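Local atomic coordinates of protein SeqA (Vibrio cholerae, PDB entry 3SK7), a protein that negatively regulates replication initiation by binding pairs of hemimethylated GATC sequences at oriC, so that newly replicated origins are not fired again. Residues S43-F48 with M99-F104. Sequence-based numbering, arbitrary orientation. Where two conformers were deposited one is given.
Sequences SEATMF and MVRMGF
R101 NH1 reaches E44 OE2 at 2.9 Å, and beside it R101 NE donates to E44 OE1 at 3.1 Å. This is a side-on, two-nitrogen salt bridge: each carboxylate oxygen takes one N-H on its syn side, both bonds are nearly straight, and the two planes lie only 17° apart. R101 leaves its helix with CG anti to the backbone N (chi1 -177°) and a bend at chi2, which carries the chain across to helix 39-47 and brings the edge of the guanidinium to E44. One face of the same group lies over the F48 ring, planes 29° apart, with R101 CZ 4.2 Å from the ring centroid and almost on its normal, a cation-pi stack. NH1 takes part in both, since it also sits 3.7 Å from F48 CE1 near the rim of the ring. Beneath the charged layer the helices come close at A45, whose CB packs against R101 CG at 3.8 Å and M102 CG at 4.0 Å. M102 continues inward onto S41 and F42. At G103, with positive phi, the chain leaves helical geometry in a Schellman motif, G103 N bonded back to V100 O and F104 N to M99 O. The guanidinium has its edge paired to a carboxylate and a face on an aromatic ring, which should limit both its tilt and its rotation, tying together the C-terminal ends of two helices at the protein surface.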
# COMPACT_ATOMS: atom_id res chain seq x y z
N SER A 43 -10.02 3.46 0.70
CA SER A 43 -10.86 2.73 1.64
C SER A 43 -11.66 1.65 0.92
O SER A 43 -11.71 0.48 1.36
CB SER A 43 -11.81 3.68 2.37
OG SER A 43 -12.63 2.97 3.29
N GLU A 44 -12.28 2.03 -0.19
CA GLU A 44 -13.09 1.06 -0.93
C GLU A 44 -12.21 -0.10 -1.42
O GLU A 44 -12.60 -1.27 -1.36
CB GLU A 44 -13.81 1.70 -2.13
CG GLU A 44 -14.87 0.78 -2.75
CD GLU A 44 -14.32 -0.28 -3.71
OE1 GLU A 44 -13.23 -0.08 -4.32
OE2 GLU A 44 -14.99 -1.33 -3.83
N ALA A 45 -11.03 0.25 -1.93
CA ALA A 45 -10.17 -0.74 -2.54
C ALA A 45 -9.58 -1.74 -1.56
O ALA A 45 -9.29 -2.87 -1.94
CB ALA A 45 -9.07 -0.05 -3.31
N THR A 46 -9.37 -1.29 -0.33
CA THR A 46 -8.75 -2.14 0.68
C THR A 46 -9.75 -2.92 1.50
O THR A 46 -9.44 -4.01 1.96
CB THR A 46 -7.86 -1.31 1.64
OG1 THR A 46 -8.61 -0.24 2.21
CG2 THR A 46 -6.64 -0.73 0.91
N MET A 47 -10.94 -2.34 1.70
CA MET A 47 -11.96 -3.00 2.51
C MET A 47 -12.81 -3.94 1.67
O MET A 47 -13.56 -4.72 2.21
CB MET A 47 -12.84 -1.95 3.22
CG MET A 47 -12.07 -1.04 4.22
SD MET A 47 -11.35 -1.88 5.64
CE MET A 47 -9.75 -2.21 5.04
N PHE A 48 -12.62 -3.90 0.36
CA PHE A 48 -13.36 -4.74 -0.58
C PHE A 48 -13.16 -6.24 -0.34
O PHE A 48 -12.04 -6.69 -0.12
CB PHE A 48 -12.92 -4.39 -2.01
CG PHE A 48 -13.49 -5.29 -3.06
CD1 PHE A 48 -14.85 -5.32 -3.29
CD2 PHE A 48 -12.66 -6.10 -3.81
CE1 PHE A 48 -15.39 -6.15 -4.26
CE2 PHE A 48 -13.18 -6.94 -4.78
CZ PHE A 48 -14.55 -6.97 -5.01
N MET A 99 -4.11 -0.38 -6.48
CA MET A 99 -3.99 0.71 -7.42
C MET A 99 -4.87 0.48 -8.64
O MET A 99 -5.44 1.42 -9.18
CB MET A 99 -2.54 0.90 -7.85
CG MET A 99 -1.67 1.52 -6.78
SD MET A 99 -0.02 1.99 -7.32
CE MET A 99 -0.42 3.39 -8.31
N VAL A 100 -5.00 -0.77 -9.09
CA VAL A 100 -5.90 -1.08 -10.19
C VAL A 100 -7.34 -0.73 -9.82
O VAL A 100 -8.07 -0.10 -10.62
CB VAL A 100 -5.82 -2.57 -10.58
CG1 VAL A 100 -6.98 -2.95 -11.45
CG2 VAL A 100 -4.53 -2.85 -11.31
N ARG A 101 -7.75 -1.12 -8.62
CA ARG A 101 -9.10 -0.83 -8.17
C ARG A 101 -9.37 0.67 -7.99
O ARG A 101 -10.48 1.15 -8.24
CB ARG A 101 -9.39 -1.57 -6.90
CG ARG A 101 -10.77 -1.40 -6.40
CD ARG A 101 -11.77 -2.08 -7.30
NE ARG A 101 -13.05 -2.16 -6.62
CZ ARG A 101 -14.00 -3.02 -6.92
NH1 ARG A 101 -15.10 -3.01 -6.21
NH2 ARG A 101 -13.84 -3.88 -7.92
N MET A 102 -8.33 1.40 -7.58
CA MET A 102 -8.45 2.85 -7.45
C MET A 102 -8.46 3.58 -8.79
O MET A 102 -8.67 4.79 -8.83
CB MET A 102 -7.30 3.40 -6.59
CG MET A 102 -7.36 3.05 -5.11
SD MET A 102 -5.97 3.70 -4.16
CE MET A 102 -6.34 5.44 -4.10
N GLY A 103 -8.19 2.86 -9.87
CA GLY A 103 -8.30 3.42 -11.21
C GLY A 103 -7.03 3.93 -11.86
O GLY A 103 -7.09 4.62 -12.88
N PHE A 104 -5.87 3.59 -11.27
CA PHE A 104 -4.62 4.02 -11.85
C PHE A 104 -4.33 3.25 -13.15
O PHE A 104 -4.65 2.09 -13.31
CB PHE A 104 -3.48 3.81 -10.87
CG PHE A 104 -3.45 4.78 -9.74
CD1 PHE A 104 -2.72 5.95 -9.83
CD2 PHE A 104 -4.12 4.52 -8.56
CE1 PHE A 104 -2.67 6.83 -8.78
CE2 PHE A 104 -4.08 5.41 -7.51
CZ PHE A 104 -3.33 6.56 -7.63